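N-acetyltransferase domain-containing protein (Pyrococcus horikoshii, PDB 1WWZ) binds acetyl-coenzyme A and is probably an acyltransferase of the GNAT family, though its substrate and biological role are not established. Local coordinates at residues 60-64 / 65-69. Residues are numbered along the deposited sequence; the frame is centred on the assembly and turned at random.
Sequences AKVGD and KIVGF
V67 sets CG1 beside its backbone N (chi1 -57°), which puts CG2 between N and the carbonyl carbon, 3.5 Å from A60 O; CG1 reaches V62 CG2 at 4.0 Å. V62 meets it with CG1 anti to its own N (chi1 179°), which turns CG2 to V67, and the two valines cross at about a right angle. A60 CB completes this apolar patch, 4.1 Å from V67 CG2. I102 of helix 102-115 packs against both A60 and V67, and L106 of the same helix against A60. Shortening this valine to an alanine is likely to open a gap beside A60 CB and V62 CG2 and to lose part of the contact with I102.

On the other face K61 and I66 form a non-hydrogen-bonded pair: K61 CG meets I66 CG1 at 4.0 Å, while I66 also packs on L20 of helix 14-27.

The backbone explains why V67 sits where it does. V67 N gives a nearly straight bond to A60 O (2.9 Å), and A60 N bonds G68 O at 2.8 Å. Two residues, V67 and G68, thus face A60 alone. Toward the turn, the pairing of V62 with K65 is loose, with V62 N 3.2 Å from K65 O. At G63, phi is positive (90°), and a CB there would collide with the carbonyl oxygen of V62.

This is a classic beta bulge in the hairpin of strands 57-62 and 65-78, within the central mixed sheet of the GNAT fold; G68, the second residue of the bulge, comes near V93, which binds acetyl-CoA.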
ATOM      1  N   ALA A  60       1.152  -2.178  13.005  1.00 20.81           N
ATOM      2  CA  ALA A  60       1.151  -3.417  12.244  1.00 22.60           C
ATOM      3  C   ALA A  60       1.055  -4.503  13.304  1.00 24.85           C
ATOM      4  O   ALA A  60       1.790  -4.478  14.292  1.00 23.94           O
ATOM      5  CB  ALA A  60       2.449  -3.567  11.449  1.00 20.07           C
ATOM      6  N   LYS A  61       0.142  -5.446  13.112  1.00 27.02           N
ATOM      7  CA  LYS A  61      -0.023  -6.510  14.085  1.00 30.11           C
ATOM      8  C   LYS A  61      -0.016  -7.899  13.475  1.00 30.81           C
ATOM      9  O   LYS A  61      -0.500  -8.118  12.364  1.00 31.58           O
ATOM     10  CB  LYS A  61      -1.320  -6.304  14.872  1.00 30.12           C
ATOM     11  CG  LYS A  61      -1.343  -5.029  15.702  1.00 30.99           C
ATOM     12  CD  LYS A  61      -2.684  -4.826  16.390  1.00 33.21           C
ATOM     13  CE  LYS A  61      -2.990  -5.941  17.378  1.00 35.18           C
ATOM     14  NZ  LYS A  61      -4.319  -5.750  18.025  1.00 37.30           N
ATOM     15  N   VAL A  62       0.569  -8.830  14.216  1.00 32.04           N
ATOM     16  CA  VAL A  62       0.628 -10.226  13.817  1.00 32.90           C
ATOM     17  C   VAL A  62       0.090 -10.921  15.053  1.00 33.62           C
ATOM     18  O   VAL A  62       0.824 -11.170  16.007  1.00 33.88           O
ATOM     19  CB  VAL A  62       2.071 -10.686  13.550  1.00 33.52           C
ATOM     20  CG1 VAL A  62       2.081 -12.155  13.165  1.00 33.86           C
ATOM     21  CG2 VAL A  62       2.687  -9.843  12.445  1.00 33.61           C
ATOM     22  N   GLY A  63      -1.208 -11.203  15.041  1.00 34.70           N
ATOM     23  CA  GLY A  63      -1.835 -11.823  16.189  1.00 35.19           C
ATOM     24  C   GLY A  63      -2.315 -10.716  17.107  1.00 36.45           C
ATOM     25  O   GLY A  63      -2.927  -9.750  16.650  1.00 36.28           O
ATOM     26  N   ASP A  64      -2.021 -10.834  18.398  1.00 36.98           N
ATOM     27  CA  ASP A  64      -2.440  -9.828  19.368  1.00 38.57           C
ATOM     28  C   ASP A  64      -1.306  -8.873  19.725  1.00 38.14           C
ATOM     29  O   ASP A  64      -1.476  -7.988  20.565  1.00 38.14           O
ATOM     30  CB  ASP A  64      -2.950 -10.508  20.641  1.00 40.71           C
ATOM     31  CG  ASP A  64      -4.132 -11.422  20.379  1.00 43.70           C
ATOM     32  OD1 ASP A  64      -5.211 -10.910  20.010  1.00 45.82           O
ATOM     33  OD2 ASP A  64      -3.980 -12.653  20.539  1.00 45.12           O
ATOM     34  N   LYS A  65      -0.152  -9.045  19.084  1.00 37.65           N
ATOM     35  CA  LYS A  65       0.999  -8.197  19.373  1.00 37.00           C
ATOM     36  C   LYS A  65       1.318  -7.200  18.273  1.00 35.04           C
ATOM     37  O   LYS A  65       1.207  -7.504  17.083  1.00 34.12           O
ATOM     38  CB  LYS A  65       2.247  -9.048  19.640  1.00 39.90           C
ATOM     39  CG  LYS A  65       2.773  -9.801  18.422  1.00 41.54           C
ATOM     40  CD  LYS A  65       4.052 -10.575  18.742  1.00 44.46           C
ATOM     41  CE  LYS A  65       5.310  -9.782  18.385  1.00 45.65           C
ATOM     42  NZ  LYS A  65       6.354  -9.835  19.455  1.00 46.68           N
ATOM     43  N   ILE A  66       1.714  -6.003  18.691  1.00 32.79           N
ATOM     44  CA  ILE A  66       2.099  -4.953  17.764  1.00 29.64           C
ATOM     45  C   ILE A  66       3.547  -5.258  17.398  1.00 28.23           C
ATOM     46  O   ILE A  66       4.372  -5.489  18.282  1.00 28.83           O
ATOM     47  CB  ILE A  66       2.028  -3.572  18.437  1.00 29.90           C
ATOM     48  CG1 ILE A  66       0.572  -3.236  18.768  1.00 30.51           C
ATOM     49  CG2 ILE A  66       2.660  -2.522  17.536  1.00 29.44           C
ATOM     50  CD1 ILE A  66       0.398  -1.916  19.497  1.00 30.31           C
ATOM     51  N   VAL A  67       3.858  -5.275  16.107  1.00 24.77           N
ATOM     52  CA  VAL A  67       5.218  -5.573  15.677  1.00 23.57           C
ATOM     53  C   VAL A  67       5.861  -4.394  14.966  1.00 21.40           C
ATOM     54  O   VAL A  67       7.025  -4.453  14.579  1.00 20.80           O
ATOM     55  CB  VAL A  67       5.257  -6.798  14.739  1.00 23.96           C
ATOM     56  CG1 VAL A  67       4.628  -7.997  15.429  1.00 23.76           C
ATOM     57  CG2 VAL A  67       4.543  -6.487  13.439  1.00 23.18           C
ATOM     58  N   GLY A  68       5.093  -3.324  14.793  1.00 18.89           N
ATOM     59  CA  GLY A  68       5.617  -2.147  14.128  1.00 16.91           C
ATOM     60  C   GLY A  68       4.585  -1.038  14.121  1.00 17.05           C
ATOM     61  O   GLY A  68       3.405  -1.289  14.358  1.00 16.43           O
ATOM     62  N   PHE A  69       5.022   0.191  13.875  1.00 16.01           N
ATOM     63  CA  PHE A  69       4.086   1.301  13.827  1.00 16.11           C
ATOM     64  C   PHE A  69       4.649   2.496  13.089  1.00 14.74           C
ATOM     65  O   PHE A  69       5.856   2.602  12.868  1.00 14.66           O
ATOM     66  CB  PHE A  69       3.623   1.691  15.249  1.00 16.53           C
ATOM     67  CG  PHE A  69       4.684   2.336  16.104  1.00 17.90           C
ATOM     68  CD1 PHE A  69       4.805   3.722  16.161  1.00 19.85           C
ATOM     69  CD2 PHE A  69       5.529   1.560  16.898  1.00 20.11           C
ATOM     70  CE1 PHE A  69       5.745   4.329  17.000  1.00 18.92           C
ATOM     71  CE2 PHE A  69       6.473   2.156  17.742  1.00 19.43           C
ATOM     72  CZ  PHE A  69       6.581   3.542  17.793  1.00 20.61           C
TER